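Local atomic coordinates of 2-C-methyl-D-erythritol 2,4-cyclodiphosphate synthase (Francisella tularensis subsp. tularensis, PDB entry 3RE3), a protein that probably catalyses the cyclisation of 4-diphosphocytidyl-2-C-methyl-D-erythritol 2-phosphate to 2-C-methyl-D-erythritol 2,4-cyclodiphosphate with release of CMP, a step of isoprenoid precursor synthesis. Residues 49-54 and 84-89; 5-10 and 93-98; 21-26 and 30-35. All coordinates share one frame; numbering follows the deposited sequence. Where two conformers were deposited one is given.

From the N terminus, residues 5-10 open contact 2 on strand 6-16, an outer strand of this chain's four-stranded sheet, and that loop closes only at residues 93-98, after 82 intervening residues. Two shorter loops nest inside it, one after the other: contact 3 closes the hairpin of strands 24-26 and 29-31, and contact 1 then joins helix 45-57 to helix 79-92. Contacts 1 and 2 form one neighbourhood, with centres about 11 Å apart and A53 packing on G9 and H10. Contact 3 lies across the chain's centre from contact 2, their centres about 45 Å apart, so the hairpin reaches well beyond the sheet and its helices.

Contact 1 of 3, residues 49-54 and 84-89; sequences ALCDAI and AEIKKM
I86 meets both C51 and I54 through different branches of one side chain, and the contact between the segments is wholly apolar. Its CG2 lies 3.4 Å from I54 CG2, with the two isoleucines crossing obliquely; I54 CD1 also approaches that methyl, at 3.9 Å from I86 CG2. On the C51 side the other branch is used, I86 CG1 standing 4.0 Å from C51 SG. The torsions account for this division: I86 has chi1 -87°, which sets CG1 beside the backbone N and leaves CG2 on the far side from it, so the branches diverge toward separate partners. The CA atoms of C51 and I86 are 6.5 Å apart, close enough for the two residues to touch through their side chains.

The charged interaction stays within one helix. K88 NZ is 3.0 Å from E85 OE1, a salt bridge that meets the oxygen nearly along its C-O bond.

Around the pair, L83 packs on L50 and C51, while I63 packs on C51. Since L50 and A53 touch V156 and C158 of strand 151-161, helix 45-57 lies between the sheet and helix 79-92, the layering expected of an alpha-beta half sandwich with helices stacked over one sheet face.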
loop_
_atom_site.group_PDB
_atom_site.type_symbol
_atom_site.label_atom_id
_atom_site.label_comp_id
_atom_site.label_asym_id
_atom_site.label_seq_id
_atom_site.Cartn_x
_atom_site.Cartn_y
_atom_site.Cartn_z
ATOM N N ALA A 49 -2.697 -10.642 -5.992
ATOM C CA ALA A 49 -1.985 -9.396 -5.784
ATOM C C ALA A 49 -0.524 -9.548 -6.260
ATOM O O ALA A 49 0.079 -8.618 -6.800
ATOM C CB ALA A 49 -2.041 -9.001 -4.327
ATOM N N LEU A 50 0.029 -10.742 -6.071
ATOM C CA LEU A 50 1.410 -11.028 -6.446
ATOM C C LEU A 50 1.620 -10.943 -7.954
ATOM O O LEU A 50 2.552 -10.304 -8.405
ATOM C CB LEU A 50 1.819 -12.403 -5.937
ATOM C CG LEU A 50 3.195 -12.890 -6.349
ATOM C CD1 LEU A 50 4.241 -11.931 -5.850
ATOM C CD2 LEU A 50 3.444 -14.271 -5.780
ATOM N N CYS A 51 0.752 -11.591 -8.727
ATOM C CA CYS A 51 0.782 -11.480 -10.182
ATOM C C CYS A 51 0.645 -10.034 -10.625
ATOM O O CYS A 51 1.381 -9.572 -11.489
ATOM C CB CYS A 51 -0.333 -12.304 -10.806
ATOM S SG CYS A 51 -0.122 -14.080 -10.617
ATOM N N ASP A 52 -0.310 -9.329 -10.033
ATOM C CA ASP A 52 -0.488 -7.911 -10.297
ATOM C C ASP A 52 0.791 -7.107 -10.051
ATOM O O ASP A 52 1.109 -6.215 -10.827
ATOM C CB ASP A 52 -1.627 -7.346 -9.438
ATOM C CG ASP A 52 -3.004 -7.622 -10.026
ATOM O OD1 ASP A 52 -3.080 -7.991 -11.223
ATOM O OD2 ASP A 52 -4.010 -7.446 -9.297
ATOM N N ALA A 53 1.516 -7.410 -8.977
ATOM C CA ALA A 53 2.719 -6.656 -8.641
ATOM C C ALA A 53 3.792 -6.864 -9.708
ATOM O O ALA A 53 4.479 -5.928 -10.132
ATOM C CB ALA A 53 3.245 -7.065 -7.270
ATOM N N ILE A 54 3.922 -8.109 -10.137
ATOM C CA ILE A 54 4.930 -8.482 -11.113
ATOM C C ILE A 54 4.636 -7.870 -12.485
ATOM O O ILE A 54 5.501 -7.237 -13.076
ATOM C CB ILE A 54 5.088 -10.006 -11.177
ATOM C CG1 ILE A 54 5.885 -10.477 -9.957
ATOM C CG2 ILE A 54 5.783 -10.427 -12.455
ATOM C CD1 ILE A 54 5.864 -11.967 -9.726
ATOM N N ALA A 84 2.688 -19.482 -12.546
ATOM C CA ALA A 84 3.687 -20.103 -13.389
ATOM C C ALA A 84 3.736 -19.428 -14.760
ATOM O O ALA A 84 4.795 -19.329 -15.375
ATOM C CB ALA A 84 3.440 -21.592 -13.510
ATOM N N GLU A 85 2.602 -18.943 -15.245
ATOM C CA GLU A 85 2.639 -18.208 -16.500
ATOM C C GLU A 85 3.323 -16.864 -16.312
ATOM O O GLU A 85 4.085 -16.430 -17.163
ATOM C CB GLU A 85 1.245 -18.044 -17.096
ATOM C CG GLU A 85 0.960 -19.012 -18.234
ATOM C CD GLU A 85 1.337 -20.449 -17.899
ATOM O OE1 GLU A 85 1.904 -21.132 -18.779
ATOM O OE2 GLU A 85 1.066 -20.898 -16.762
ATOM N N ILE A 86 3.061 -16.212 -15.186
ATOM C CA ILE A 86 3.734 -14.960 -14.866
ATOM C C ILE A 86 5.253 -15.165 -14.742
ATOM O O ILE A 86 6.041 -14.289 -15.105
ATOM C CB ILE A 86 3.123 -14.285 -13.604
ATOM C CG1 ILE A 86 1.939 -13.415 -14.008
ATOM C CG2 ILE A 86 4.136 -13.421 -12.882
ATOM C CD1 ILE A 86 0.784 -14.202 -14.586
ATOM N N LYS A 87 5.666 -16.330 -14.249
ATOM C CA LYS A 87 7.089 -16.660 -14.187
ATOM C C LYS A 87 7.711 -16.688 -15.592
ATOM O O LYS A 87 8.811 -16.190 -15.802
ATOM C CB LYS A 87 7.289 -17.993 -13.457
ATOM C CG LYS A 87 8.626 -18.688 -13.705
ATOM C CD LYS A 87 9.785 -17.865 -13.205
ATOM C CE LYS A 87 11.081 -18.621 -13.344
ATOM N NZ LYS A 87 12.239 -17.759 -12.990
ATOM N N LYS A 88 6.993 -17.262 -16.553
ATOM C CA LYS A 88 7.451 -17.297 -17.933
ATOM C C LYS A 88 7.483 -15.898 -18.549
ATOM O O LYS A 88 8.467 -15.516 -19.180
ATOM C CB LYS A 88 6.553 -18.190 -18.785
ATOM C CG LYS A 88 6.661 -19.690 -18.542
ATOM C CD LYS A 88 5.735 -20.414 -19.524
ATOM C CE LYS A 88 5.255 -21.773 -19.015
ATOM N NZ LYS A 88 4.323 -22.429 -19.990
HETATM N N MSE A 89 6.403 -15.139 -18.394
HETATM C CA MSE A 89 6.372 -13.775 -18.919
HETATM C C MSE A 89 7.553 -13.001 -18.366
HETATM O O MSE A 89 8.232 -12.280 -19.091
HETATM C CB MSE A 89 5.064 -13.076 -18.563
HETATM C CG MSE A 89 3.837 -13.805 -19.094
HETATM SE SE MSE A 89 2.128 -12.863 -18.864
HETATM C CE MSE A 89 1.109 -13.798 -20.249
#

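Contact 2 of 3, residues 5-10 and 93-98; sequences SFRIGH and KQYSIS
The hydroxyls of S5 and Y95 join in a hydrogen bond, S5 OG to Y95 OH at 2.8 Å, and either may supply the proton. S5 OG arrives at the edge of the tyrosine ring and in its plane, where the phenol oxygen projects. The CB of S5 already faces 93-98, and a chi1 of 160° carries OG onward, opposite the backbone N, to the phenol oxygen.

R7, two residues further along the chain, passes the same phenol end at about a right angle. Its CD lies obliquely by the ring, 3.9 Å from Y95 CZ, and its NE is 3.7 Å from Y95 OH, the oxygen being at the guanidinium edge. The guanidinium and ring planes are 71° apart, which excludes a parallel stack.

A second shell fixes both partners. R7 NH2 is hydrogen-bonded to A57 O and to S131 O of the second subunit, holding the arginine's end beyond the ring. Y95, which packs on L90, L58 and R162, follows Q94, the positive-phi residue of the Schellman motif that closes helix 79-92.

Backbone bonds explain the spacing: S5 pairs with R162 and R7 with L160, while S96 pairs with Y161 and S98 with L159, placing strand 151-161 between the two segments. The arrangement is a tyrosine-serine hydrogen bond across the end of strand 151-161, an inner strand antiparallel to both its neighbours in the mixed sheet of one subunit, beside a trimer interface where F6 O accepts a bond from S98 OG of the second subunit.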
loop_
_atom_site.group_PDB
_atom_site.type_symbol
_atom_site.label_atom_id
_atom_site.label_comp_id
_atom_site.label_asym_id
_atom_site.label_seq_id
_atom_site.Cartn_x
_atom_site.Cartn_y
_atom_site.Cartn_z
ATOM N N SER A 5 19.212 -2.396 -13.881
ATOM C CA SER A 5 17.899 -1.779 -13.789
ATOM C C SER A 5 17.061 -2.424 -12.680
ATOM O O SER A 5 16.976 -3.646 -12.560
ATOM C CB SER A 5 17.188 -1.888 -15.138
ATOM O OG SER A 5 15.797 -1.729 -14.988
ATOM N N PHE A 6 16.445 -1.597 -11.856
ATOM C CA PHE A 6 15.467 -2.103 -10.894
ATOM C C PHE A 6 14.059 -1.620 -11.223
ATOM O O PHE A 6 13.874 -0.519 -11.716
ATOM C CB PHE A 6 15.875 -1.728 -9.456
ATOM C CG PHE A 6 17.053 -2.507 -8.955
ATOM C CD1 PHE A 6 16.874 -3.724 -8.322
ATOM C CD2 PHE A 6 18.350 -2.049 -9.166
ATOM C CE1 PHE A 6 17.959 -4.469 -7.883
ATOM C CE2 PHE A 6 19.446 -2.785 -8.727
ATOM C CZ PHE A 6 19.248 -3.996 -8.080
ATOM N N ARG A 7 13.067 -2.454 -10.954
ATOM C CA ARG A 7 11.671 -2.059 -11.117
ATOM C C ARG A 7 10.771 -2.481 -9.927
ATOM O O ARG A 7 10.849 -3.622 -9.470
ATOM C CB ARG A 7 11.141 -2.637 -12.418
ATOM C CG ARG A 7 11.563 -1.876 -13.654
ATOM C CD ARG A 7 10.847 -2.455 -14.850
ATOM N NE ARG A 7 10.879 -1.575 -16.003
ATOM C CZ ARG A 7 9.830 -0.949 -16.523
ATOM N NH1 ARG A 7 10.019 -0.176 -17.589
ATOM N NH2 ARG A 7 8.609 -1.092 -16.002
ATOM N N ILE A 8 9.932 -1.569 -9.425
ATOM C CA ILE A 8 8.928 -1.929 -8.411
ATOM C C ILE A 8 7.578 -2.266 -8.996
ATOM O O ILE A 8 7.085 -1.552 -9.862
ATOM C CB ILE A 8 8.567 -0.787 -7.462
ATOM C CG1 ILE A 8 9.150 0.526 -7.919
ATOM C CG2 ILE A 8 8.856 -1.136 -5.990
ATOM C CD1 ILE A 8 8.652 1.639 -7.062
ATOM N N GLY A 9 6.997 -3.379 -8.560
ATOM C CA GLY A 9 5.557 -3.573 -8.636
ATOM C C GLY A 9 4.773 -3.402 -7.347
ATOM O O GLY A 9 5.316 -3.538 -6.253
ATOM N N HIS A 10 3.473 -3.150 -7.475
ATOM C CA HIS A 10 2.549 -3.230 -6.344
ATOM C C HIS A 10 1.217 -3.877 -6.713
ATOM O O HIS A 10 0.491 -3.327 -7.524
ATOM C CB HIS A 10 2.276 -1.826 -5.831
ATOM C CG HIS A 10 1.215 -1.773 -4.785
ATOM N ND1 HIS A 10 -0.065 -1.346 -5.047
ATOM C CD2 HIS A 10 1.243 -2.115 -3.477
ATOM C CE1 HIS A 10 -0.781 -1.422 -3.940
ATOM N NE2 HIS A 10 -0.011 -1.882 -2.974
ATOM N N LYS A 93 10.698 -11.203 -20.611
ATOM C CA LYS A 93 11.055 -9.791 -20.507
ATOM C C LYS A 93 12.448 -9.664 -19.927
ATOM O O LYS A 93 12.989 -8.571 -19.846
ATOM C CB LYS A 93 10.058 -9.010 -19.641
ATOM C CG LYS A 93 8.673 -8.794 -20.257
ATOM C CD LYS A 93 8.735 -8.124 -21.632
ATOM C CE LYS A 93 7.904 -6.840 -21.702
ATOM N NZ LYS A 93 8.527 -5.686 -20.978
ATOM N N GLN A 94 13.017 -10.792 -19.513
ATOM C CA GLN A 94 14.386 -10.846 -18.986
ATOM C C GLN A 94 14.602 -10.025 -17.722
ATOM O O GLN A 94 15.602 -9.320 -17.573
ATOM C CB GLN A 94 15.412 -10.472 -20.062
ATOM C CG GLN A 94 15.825 -11.647 -20.934
ATOM C CD GLN A 94 16.246 -11.227 -22.327
ATOM O OE1 GLN A 94 16.479 -10.043 -22.592
ATOM N NE2 GLN A 94 16.332 -12.198 -23.234
ATOM N N TYR A 95 13.655 -10.129 -16.803
ATOM C CA TYR A 95 13.842 -9.566 -15.490
ATOM C C TYR A 95 13.862 -10.706 -14.495
ATOM O O TYR A 95 13.344 -11.793 -14.771
ATOM C CB TYR A 95 12.739 -8.565 -15.170
ATOM C CG TYR A 95 13.086 -7.150 -15.559
ATOM C CD1 TYR A 95 12.751 -6.648 -16.816
ATOM C CD2 TYR A 95 13.767 -6.323 -14.673
ATOM C CE1 TYR A 95 13.074 -5.362 -17.172
ATOM C CE2 TYR A 95 14.107 -5.039 -15.018
ATOM C CZ TYR A 95 13.759 -4.554 -16.268
ATOM O OH TYR A 95 14.098 -3.256 -16.612
ATOM N N SER A 96 14.515 -10.459 -13.363
ATOM C CA SER A 96 14.592 -11.412 -12.269
ATOM C C SER A 96 13.939 -10.819 -11.024
ATOM O O SER A 96 13.845 -9.602 -10.868
ATOM C CB SER A 96 16.053 -11.739 -11.936
ATOM O OG SER A 96 16.732 -12.398 -12.996
ATOM N N ILE A 97 13.502 -11.676 -10.116
ATOM C CA ILE A 97 13.049 -11.180 -8.829
ATOM C C ILE A 97 14.217 -10.922 -7.888
ATOM O O ILE A 97 14.983 -11.818 -7.570
ATOM C CB ILE A 97 12.073 -12.162 -8.154
ATOM C CG1 ILE A 97 10.758 -12.183 -8.924
ATOM C CG2 ILE A 97 11.857 -11.788 -6.686
ATOM C CD1 ILE A 97 10.077 -13.487 -8.844
ATOM N N SER A 98 14.330 -9.689 -7.428
ATOM C CA SER A 98 15.197 -9.404 -6.312
ATOM C C SER A 98 14.520 -9.928 -5.047
ATOM O O SER A 98 15.016 -10.848 -4.404
ATOM C CB SER A 98 15.430 -7.910 -6.212
ATOM O OG SER A 98 16.249 -7.618 -5.104
#

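Contact 3 of 3, residues 21-26 and 30-35; sequences KQNIII and EIAYHL
I24 and I31 exchange two backbone hydrogen bonds, which define an antiparallel hydrogen-bonded pair. The shorter runs from I31 N to I24 O at 2.8 Å and is nearly straight, with an angle of 172° at the hydrogen. Its counterpart, from I24 N to I31 O, is longer at 3.3 Å. I25 and E30 form the adjoining non-hydrogen-bonded pair, their CA atoms 4.3 Å apart.

Beyond the backbone, N23 ND2 gives a weak bond to E30 OE2 at 3.3 Å, the amide and carboxylate planes standing 59° apart. E30 gets there fully stretched, with CG anti to its backbone N (chi1 -178°) and the chain extended beyond. Y33 OH gives another weak bond to Q22 O, 2.7 Å away.

The packing is shallow. I25 CD1 lies 3.8 Å from E30 CB, and on the other face of the sheet I24 CD1 is at the same 3.8 Å from I31 CB. I26 CG1 and I31 CD1 are more loosely apposed, 4.4 Å apart.

With two backbone bonds, one short and one long, two weak side-chain bonds and largely exposed aliphatic groups, this surface hairpin, touched by no other chain of the assembly, probably owes its local order chiefly to its own strand pairing.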
loop_
_atom_site.group_PDB
_atom_site.type_symbol
_atom_site.label_atom_id
_atom_site.label_comp_id
_atom_site.label_asym_id
_atom_site.label_seq_id
_atom_site.Cartn_x
_atom_site.Cartn_y
_atom_site.Cartn_z
ATOM N N LYS A 21 -24.535 -21.620 2.475
ATOM C CA LYS A 21 -25.882 -21.785 3.003
ATOM C C LYS A 21 -26.510 -22.959 2.277
ATOM O O LYS A 21 -26.076 -23.304 1.182
ATOM C CB LYS A 21 -26.703 -20.508 2.804
ATOM C CG LYS A 21 -26.282 -19.339 3.701
ATOM C CD LYS A 21 -27.188 -18.121 3.502
ATOM C CE LYS A 21 -26.919 -17.009 4.515
ATOM N NZ LYS A 21 -27.709 -15.780 4.205
ATOM N N GLN A 22 -27.522 -23.578 2.878
ATOM C CA GLN A 22 -28.072 -24.820 2.333
ATOM C C GLN A 22 -28.498 -24.704 0.871
ATOM O O GLN A 22 -29.046 -23.685 0.447
ATOM C CB GLN A 22 -29.244 -25.340 3.182
ATOM C CG GLN A 22 -30.343 -26.040 2.373
ATOM C CD GLN A 22 -30.629 -27.468 2.821
ATOM O OE1 GLN A 22 -31.306 -28.225 2.120
ATOM N NE2 GLN A 22 -30.121 -27.840 3.991
ATOM N N ASN A 23 -28.245 -25.768 0.114
ATOM C CA ASN A 23 -28.772 -25.909 -1.246
ATOM C C ASN A 23 -30.276 -25.716 -1.292
ATOM O O ASN A 23 -30.978 -26.038 -0.337
ATOM C CB ASN A 23 -28.458 -27.293 -1.803
ATOM C CG ASN A 23 -26.994 -27.637 -1.704
ATOM O OD1 ASN A 23 -26.172 -26.799 -1.329
ATOM N ND2 ASN A 23 -26.653 -28.872 -2.050
ATOM N N ILE A 24 -30.780 -25.168 -2.389
ATOM C CA ILE A 24 -32.219 -24.996 -2.502
ATOM C C ILE A 24 -32.775 -25.730 -3.702
ATOM O O ILE A 24 -32.084 -25.913 -4.703
ATOM C CB ILE A 24 -32.650 -23.506 -2.559
ATOM C CG1 ILE A 24 -32.497 -22.937 -3.969
ATOM C CG2 ILE A 24 -31.890 -22.689 -1.538
ATOM C CD1 ILE A 24 -31.101 -22.914 -4.456
ATOM N N ILE A 25 -34.028 -26.156 -3.584
ATOM C CA ILE A 25 -34.743 -26.712 -4.712
ATOM C C ILE A 25 -35.619 -25.628 -5.304
ATOM O O ILE A 25 -36.252 -24.881 -4.573
ATOM C CB ILE A 25 -35.648 -27.832 -4.283
ATOM C CG1 ILE A 25 -35.015 -28.608 -3.132
ATOM C CG2 ILE A 25 -35.963 -28.723 -5.474
ATOM C CD1 ILE A 25 -34.039 -29.635 -3.569
ATOM N N ILE A 26 -35.637 -25.529 -6.623
ATOM C CA ILE A 26 -36.563 -24.646 -7.304
ATOM C C ILE A 26 -37.071 -25.328 -8.564
ATOM O O ILE A 26 -36.285 -25.862 -9.343
ATOM C CB ILE A 26 -35.896 -23.347 -7.689
ATOM C CG1 ILE A 26 -35.031 -22.848 -6.551
ATOM C CG2 ILE A 26 -36.930 -22.304 -8.040
ATOM C CD1 ILE A 26 -34.712 -21.394 -6.674
ATOM N N GLU A 30 -32.470 -29.290 -7.775
ATOM C CA GLU A 30 -31.594 -28.887 -6.681
ATOM C C GLU A 30 -30.429 -28.070 -7.207
ATOM O O GLU A 30 -29.699 -28.507 -8.086
ATOM C CB GLU A 30 -31.074 -30.102 -5.918
ATOM C CG GLU A 30 -30.196 -29.741 -4.738
ATOM C CD GLU A 30 -29.745 -30.958 -3.955
ATOM O OE1 GLU A 30 -29.851 -32.085 -4.487
ATOM O OE2 GLU A 30 -29.286 -30.790 -2.803
ATOM N N ILE A 31 -30.271 -26.873 -6.665
ATOM C CA ILE A 31 -29.256 -25.946 -7.120
ATOM C C ILE A 31 -28.357 -25.625 -5.947
ATOM O O ILE A 31 -28.796 -25.023 -4.975
ATOM C CB ILE A 31 -29.880 -24.627 -7.594
ATOM C CG1 ILE A 31 -30.826 -24.848 -8.773
ATOM C CG2 ILE A 31 -28.805 -23.617 -7.965
ATOM C CD1 ILE A 31 -31.581 -23.586 -9.143
ATOM N N ALA A 32 -27.101 -26.033 -6.019
ATOM C CA ALA A 32 -26.161 -25.626 -4.991
ATOM C C ALA A 32 -25.751 -24.195 -5.295
ATOM O O ALA A 32 -25.523 -23.843 -6.450
ATOM C CB ALA A 32 -24.955 -26.545 -4.973
ATOM N N TYR A 33 -25.672 -23.361 -4.270
ATOM C CA TYR A 33 -25.239 -21.997 -4.497
ATOM C C TYR A 33 -24.325 -21.478 -3.403
ATOM O O TYR A 33 -24.045 -22.162 -2.417
ATOM C CB TYR A 33 -26.445 -21.083 -4.583
ATOM C CG TYR A 33 -27.209 -21.040 -3.296
ATOM C CD1 TYR A 33 -26.802 -20.224 -2.249
ATOM C CD2 TYR A 33 -28.330 -21.829 -3.116
ATOM C CE1 TYR A 33 -27.501 -20.191 -1.060
ATOM C CE2 TYR A 33 -29.037 -21.803 -1.940
ATOM C CZ TYR A 33 -28.624 -20.984 -0.910
ATOM O OH TYR A 33 -29.341 -20.971 0.268
ATOM N N HIS A 34 -23.883 -20.241 -3.590
ATOM C CA HIS A 34 -23.126 -19.513 -2.593
ATOM C C HIS A 34 -23.691 -18.099 -2.568
ATOM O O HIS A 34 -24.321 -17.658 -3.533
ATOM C CB HIS A 34 -21.637 -19.506 -2.954
ATOM C CG HIS A 34 -21.121 -20.835 -3.416
ATOM N ND1 HIS A 34 -21.487 -21.395 -4.622
ATOM C CD2 HIS A 34 -20.278 -21.719 -2.833
ATOM C CE1 HIS A 34 -20.888 -22.564 -4.763
ATOM N NE2 HIS A 34 -20.149 -22.785 -3.690
ATOM N N LEU A 35 -23.481 -17.390 -1.464
ATOM C CA LEU A 35 -23.986 -16.028 -1.336
ATOM C C LEU A 35 -22.912 -15.081 -0.808
ATOM O O LEU A 35 -22.038 -14.641 -1.555
ATOM C CB LEU A 35 -25.213 -16.003 -0.423
ATOM C CG LEU A 35 -26.314 -17.028 -0.713
ATOM C CD1 LEU A 35 -27.342 -16.981 0.392
ATOM C CD2 LEU A 35 -26.968 -16.795 -2.069
HETATM O O HOH W 1 -25.639 -24.540 -2.026
#